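Local coordinates for NADB-Rossmann Superfamily protein (Streptococcus agalactiae, PDB 3LEC) that probably methylates N1 of adenine 22 in tRNA and carries a bound zinc ion on a Rossmann-like fold, at residues I143-I148 against G176-L180; K154-I158 against E189-N193. One frame throughout, in Å; residues are numbered along the deposited sequence.

Interaction 1 of 2, residues I143-I148 against G176-L180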
loop_
_atom_site.group_PDB
_atom_site.type_symbol
_atom_site.label_atom_id
_atom_site.label_comp_id
_atom_site.label_asym_id
_atom_site.label_seq_id
_atom_site.Cartn_x
_atom_site.Cartn_y
_atom_site.Cartn_z
ATOM N N ILE A 143 2.678 -12.004 0.990
ATOM C CA ILE A 143 3.595 -10.889 1.192
ATOM C C ILE A 143 5.013 -11.432 1.057
ATOM O O ILE A 143 5.367 -12.415 1.734
ATOM C CB ILE A 143 3.412 -10.279 2.601
ATOM C CG1 ILE A 143 1.988 -9.718 2.746
ATOM C CG2 ILE A 143 4.481 -9.204 2.843
ATOM C CD1 ILE A 143 1.560 -9.513 4.194
ATOM N N VAL A 144 5.817 -10.814 0.190
ATOM C CA VAL A 144 7.208 -11.266 -0.055
ATOM C C VAL A 144 8.273 -10.286 0.397
ATOM O O VAL A 144 9.451 -10.635 0.460
ATOM C CB VAL A 144 7.446 -11.627 -1.542
ATOM C CG1 VAL A 144 6.607 -12.792 -1.924
ATOM C CG2 VAL A 144 7.177 -10.405 -2.468
ATOM N N ALA A 145 7.849 -9.054 0.693
ATOM C CA ALA A 145 8.673 -8.055 1.343
ATOM C C ALA A 145 7.786 -6.988 2.000
ATOM O O ALA A 145 6.638 -6.741 1.551
ATOM C CB ALA A 145 9.655 -7.401 0.345
ATOM N N GLU A 146 8.306 -6.381 3.071
ATOM C CA GLU A 146 7.669 -5.213 3.701
ATOM C C GLU A 146 8.695 -4.144 4.060
ATOM O O GLU A 146 9.858 -4.449 4.329
ATOM C CB GLU A 146 6.867 -5.597 4.954
ATOM C CG GLU A 146 5.789 -6.632 4.743
ATOM C CD GLU A 146 5.104 -7.015 6.032
ATOM O OE1 GLU A 146 5.820 -7.430 6.977
ATOM O OE2 GLU A 146 3.851 -6.928 6.091
ATOM N N ASP A 147 8.268 -2.880 4.086
ATOM C CA ASP A 147 9.126 -1.821 4.547
ATOM C C ASP A 147 8.301 -0.903 5.442
ATOM O O ASP A 147 7.109 -0.821 5.274
ATOM C CB ASP A 147 9.682 -1.013 3.375
ATOM C CG ASP A 147 10.757 -0.025 3.802
ATOM O OD1 ASP A 147 11.624 -0.375 4.631
ATOM O OD2 ASP A 147 10.744 1.109 3.297
ATOM N N ILE A 148 8.943 -0.279 6.415
ATOM C CA ILE A 148 8.306 0.793 7.187
ATOM C C ILE A 148 9.273 1.968 7.143
ATOM O O ILE A 148 10.491 1.800 7.323
ATOM C CB ILE A 148 7.930 0.362 8.626
ATOM C CG1 ILE A 148 7.108 1.464 9.310
ATOM C CG2 ILE A 148 9.189 -0.026 9.465
ATOM C CD1 ILE A 148 6.477 1.049 10.619
ATOM N N GLY A 176 3.298 -7.542 10.880
ATOM C CA GLY A 176 3.924 -7.779 9.576
ATOM C C GLY A 176 5.006 -8.840 9.697
ATOM O O GLY A 176 5.894 -8.714 10.535
ATOM N N PRO A 177 4.917 -9.906 8.877
ATOM C CA PRO A 177 5.874 -10.996 8.974
ATOM C C PRO A 177 7.307 -10.500 8.748
ATOM O O PRO A 177 8.218 -10.901 9.487
ATOM C CB PRO A 177 5.419 -11.967 7.867
ATOM C CG PRO A 177 4.611 -11.061 6.889
ATOM C CD PRO A 177 3.910 -10.128 7.816
ATOM N N PHE A 178 7.502 -9.624 7.753
ATOM C CA PHE A 178 8.828 -9.090 7.433
ATOM C C PHE A 178 9.233 -7.929 8.322
ATOM O O PHE A 178 10.402 -7.801 8.649
ATOM C CB PHE A 178 8.938 -8.715 5.954
ATOM C CG PHE A 178 8.924 -9.910 5.051
ATOM C CD1 PHE A 178 10.116 -10.528 4.690
ATOM C CD2 PHE A 178 7.717 -10.425 4.579
ATOM C CE1 PHE A 178 10.113 -11.657 3.864
ATOM C CE2 PHE A 178 7.699 -11.550 3.739
ATOM C CZ PHE A 178 8.903 -12.165 3.376
ATOM N N LEU A 179 8.269 -7.095 8.725
ATOM C CA LEU A 179 8.573 -5.988 9.654
ATOM C C LEU A 179 8.993 -6.521 11.028
ATOM O O LEU A 179 9.891 -5.979 11.663
ATOM C CB LEU A 179 7.377 -5.046 9.821
ATOM C CG LEU A 179 6.856 -4.388 8.521
ATOM C CD1 LEU A 179 5.686 -3.461 8.852
ATOM C CD2 LEU A 179 7.981 -3.607 7.805
ATOM N N LEU A 180 8.348 -7.597 11.458
ATOM C CA LEU A 180 8.722 -8.259 12.723
ATOM C C LEU A 180 10.151 -8.779 12.699
ATOM O O LEU A 180 10.913 -8.613 13.660
ATOM C CB LEU A 180 7.765 -9.407 12.996
ATOM C CG LEU A 180 6.454 -9.130 13.704
ATOM C CD1 LEU A 180 5.524 -10.356 13.626
ATOM C CD2 LEU A 180 6.737 -8.722 15.171
#
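Glu-146 OE1 accepts two backbone N-H groups at the start of helix 177-182, from Phe-178 N at 2.9 Å and from Leu-179 N at 3.0 Å. Strand 141-150, an outermost strand of the Rossmann-like sheet, thus binds a helix N-terminus through a carboxylate, and the helix dipole would probably add to the attraction. Both donors come to the anti side of OE1, but from opposite faces of the carboxylate plane. The bond from Leu-179 is the straighter, with an N-H...O angle of 156° against 131° for Phe-178. OE2 is taken by a salt bridge with Arg-133 of helix 129-138, so both oxygens are engaged. Glutamate suits the place because its chain, extended beyond CG, spans the gap from strand to helix. Gly-176, at the N-cap, lets the backbone turn with positive phi, and Pro-177, with no N-H to offer, fits the first turn.

Packing continues on both sides of the carboxylate. Leu-179 CD2 lies 3.7 Å from Glu-146 CB and also meets Ile-148, in a layer extended by Phe-187. The Phe-178 ring lies under the classic beta bulge that Val-144 and Ala-145 form opposite Val-160. With CG anti to its carbonyl carbon (chi1 -69°), the ring receives Ala-145 CA over its centre in a CH-pi contact, 4.2 Å from the centroid, while Ile-143 O approaches its edge 3.2 Å from CE2.

Interaction 2 of 2, residues K154-I158 against E189-N193. With SO4 (sulfate ion), chain D.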
loop_
_atom_site.group_PDB
_atom_site.type_symbol
_atom_site.label_atom_id
_atom_site.label_comp_id
_atom_site.label_asym_id
_atom_site.label_seq_id
_atom_site.Cartn_x
_atom_site.Cartn_y
_atom_site.Cartn_z
ATOM N N LYS A 154 4.980 11.084 9.948
ATOM C CA LYS A 154 4.241 9.836 10.023
ATOM C C LYS A 154 5.146 8.638 9.650
ATOM O O LYS A 154 6.171 8.808 8.996
ATOM C CB LYS A 154 3.023 9.911 9.101
ATOM C CG LYS A 154 1.774 9.256 9.662
ATOM C CD LYS A 154 1.073 8.464 8.596
ATOM C CE LYS A 154 -0.077 7.596 9.151
ATOM N NZ LYS A 154 -0.991 7.193 8.032
ATOM N N ARG A 155 4.782 7.434 10.090
ATOM C CA ARG A 155 5.432 6.236 9.576
ATOM C C ARG A 155 4.507 5.680 8.527
ATOM O O ARG A 155 3.308 5.769 8.689
ATOM C CB ARG A 155 5.654 5.178 10.660
ATOM C CG ARG A 155 6.796 5.496 11.640
ATOM C CD ARG A 155 6.215 5.739 13.017
ATOM N NE ARG A 155 7.195 6.226 13.973
ATOM C CZ ARG A 155 6.874 6.856 15.098
ATOM N NH1 ARG A 155 5.595 7.078 15.404
ATOM N NH2 ARG A 155 7.832 7.263 15.916
ATOM N N TYR A 156 5.056 5.076 7.471
ATOM C CA TYR A 156 4.227 4.421 6.458
ATOM C C TYR A 156 4.765 3.021 6.186
ATOM O O TYR A 156 5.980 2.856 6.024
ATOM C CB TYR A 156 4.252 5.209 5.139
ATOM C CG TYR A 156 3.663 6.595 5.230
ATOM C CD1 TYR A 156 2.281 6.798 5.066
ATOM C CD2 TYR A 156 4.478 7.703 5.428
ATOM C CE1 TYR A 156 1.723 8.081 5.153
ATOM C CE2 TYR A 156 3.921 9.018 5.514
ATOM C CZ TYR A 156 2.549 9.179 5.360
ATOM O OH TYR A 156 1.992 10.439 5.436
ATOM N N GLU A 157 3.857 2.051 6.135
ATOM C CA GLU A 157 4.177 0.673 5.791
ATOM C C GLU A 157 3.947 0.426 4.319
ATOM O O GLU A 157 2.971 0.924 3.756
ATOM C CB GLU A 157 3.315 -0.293 6.587
ATOM C CG GLU A 157 3.533 -0.193 8.105
ATOM C CD GLU A 157 2.922 -1.320 8.913
ATOM O OE1 GLU A 157 2.440 -2.326 8.351
ATOM O OE2 GLU A 157 2.922 -1.188 10.152
ATOM N N ILE A 158 4.846 -0.348 3.704
ATOM C CA ILE A 158 4.678 -0.808 2.324
ATOM C C ILE A 158 4.676 -2.346 2.316
ATOM O O ILE A 158 5.568 -2.960 2.898
ATOM C CB ILE A 158 5.801 -0.271 1.409
ATOM C CG1 ILE A 158 5.690 1.254 1.250
ATOM C CG2 ILE A 158 5.858 -1.029 0.040
ATOM C CD1 ILE A 158 6.989 1.902 0.712
ATOM N N GLU A 189 9.892 2.211 17.109
ATOM C CA GLU A 189 9.330 3.525 17.453
ATOM C C GLU A 189 7.831 3.573 17.155
ATOM O O GLU A 189 7.051 4.133 17.945
ATOM C CB GLU A 189 10.097 4.665 16.748
ATOM C CG GLU A 189 11.534 4.813 17.285
ATOM C CD GLU A 189 12.446 5.751 16.508
ATOM O OE1 GLU A 189 12.059 6.319 15.459
ATOM O OE2 GLU A 189 13.602 5.894 16.955
ATOM N N LYS A 190 7.414 2.977 16.036
ATOM C CA LYS A 190 5.977 2.978 15.707
ATOM C C LYS A 190 5.179 2.280 16.781
ATOM O O LYS A 190 4.174 2.807 17.264
ATOM C CB LYS A 190 5.667 2.329 14.349
ATOM C CG LYS A 190 4.168 2.034 14.186
ATOM C CD LYS A 190 3.794 1.405 12.860
ATOM C CE LYS A 190 2.290 1.165 12.796
ATOM N NZ LYS A 190 1.852 0.967 11.400
ATOM N N TRP A 191 5.621 1.087 17.171
ATOM C CA TRP A 191 4.890 0.331 18.168
ATOM C C TRP A 191 5.044 0.876 19.599
ATOM O O TRP A 191 4.094 0.800 20.388
ATOM C CB TRP A 191 5.172 -1.174 18.031
ATOM C CG TRP A 191 4.576 -1.639 16.744
ATOM C CD1 TRP A 191 5.233 -1.937 15.599
ATOM C CD2 TRP A 191 3.169 -1.717 16.437
ATOM N NE1 TRP A 191 4.328 -2.252 14.600
ATOM C CE2 TRP A 191 3.057 -2.128 15.094
ATOM C CE3 TRP A 191 1.996 -1.500 17.182
ATOM C CZ2 TRP A 191 1.823 -2.339 14.477
ATOM C CZ3 TRP A 191 0.771 -1.700 16.574
ATOM C CH2 TRP A 191 0.690 -2.105 15.226
ATOM N N GLN A 192 6.189 1.474 19.909
ATOM C CA GLN A 192 6.333 2.199 21.195
ATOM C C GLN A 192 5.263 3.296 21.263
ATOM O O GLN A 192 4.565 3.437 22.272
ATOM C CB GLN A 192 7.752 2.773 21.381
ATOM C CG GLN A 192 8.818 1.745 21.763
ATOM C CD GLN A 192 10.229 2.097 21.302
ATOM O OE1 GLN A 192 10.533 3.240 20.941
ATOM N NE2 GLN A 192 11.100 1.107 21.312
ATOM N N ASN A 193 5.079 4.024 20.166
ATOM C CA ASN A 193 4.073 5.100 20.103
ATOM C C ASN A 193 2.622 4.604 20.252
ATOM O O ASN A 193 1.807 5.226 20.939
ATOM C CB ASN A 193 4.236 5.908 18.804
ATOM C CG ASN A 193 3.326 7.123 18.755
ATOM O OD1 ASN A 193 3.281 7.916 19.691
ATOM N ND2 ASN A 193 2.595 7.269 17.663
HETATM S S SO4 D . 2.400 6.827 12.793
HETATM O O1 SO4 D . 3.095 5.541 12.899
HETATM O O2 SO4 D . 2.035 7.288 14.131
HETATM O O3 SO4 D . 3.284 7.820 12.203
HETATM O O4 SO4 D . 1.200 6.671 11.970
HETATM O O HOH W 1 10.413 6.689 13.471
HETATM O O HOH W 2 4.090 -2.918 11.869
#
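The Arg-155 guanidinium lays one face against the backbone of helix 185-204, where Glu-189 O and Lys-190 CA both lie 3.7 Å from its plane, nearer its margin than its middle. Sulfate O1 lies in plane at its edge, and Asn-193 ND2 is also near that plane. The amide of Asn-193 is turned 46° from the guanidinium, with no hydrogen bond between them. A bend at chi2 carries the arginine chain across to the helix, and its CD packs on Lys-190 CB. Glu-189 is too far for a salt bridge with this arginine; instead a water accepts from Arg-155 NE and donates to Glu-189 OE1.

The sulfate, probably from the crystallisation liquor, is held by Arg-155 N, which gives O3 a hydrogen bond of 2.6 Å. The positive charge of Arg-155 beside it suits an anion.

Deeper in, Lys-190 NZ forms a salt bridge with Glu-157 OE2 at 2.7 Å, arriving from above the carboxylate plane, 44° out of it. Lysine fits because its chain, extended beyond CG with CG anti to the backbone N, runs from the helix to the strand, its CE passing over one face of the Trp-191 ring. At the edge of that indole a second water accepts from NE1, 2.8 Å away, and lies within hydrogen-bonding distance of Glu-157 OE2. Both charges have further partners: Glu-157 OE1 pairs with Arg-133, and Lys-190 NZ with Glu-129, so the negative charge of the buried carboxylate is probably well balanced. Phe-175 and Phe-187 meet the indole as well.

The axes of strand segment 155-158 and helix segment 189-193 come within 10.6 Å, their N-to-C directions 119° apart, a helix packed across the edge region of a Rossmann-like sheet by long charged side chains.

Overall arrangement
The centres of interactions 1 and 2 lie about 13 Å apart on the same side of one mixed sheet. Strands 141-150 and 155-163 follow each other in the chain and pair antiparallel, with Asp-147 O 2.8 Å from Ile-158 N; helices 177-182 and 185-204 also come in succession. The segments alternate along the chain: each strand meets a helix in the same order. Leu-179 packs on Glu-157 and Ile-148 on Lys-190, which makes the two contacts continuous, while Arg-133 serves Glu-146 in one and Glu-157 in the other. Together they dock the helices that follow the last strand onto the sheet. Interaction 2 lies away from the zinc site, whereas interaction 1 is nearer, the Val-144 side chain about 11 Å from that of the zinc ligand His-165.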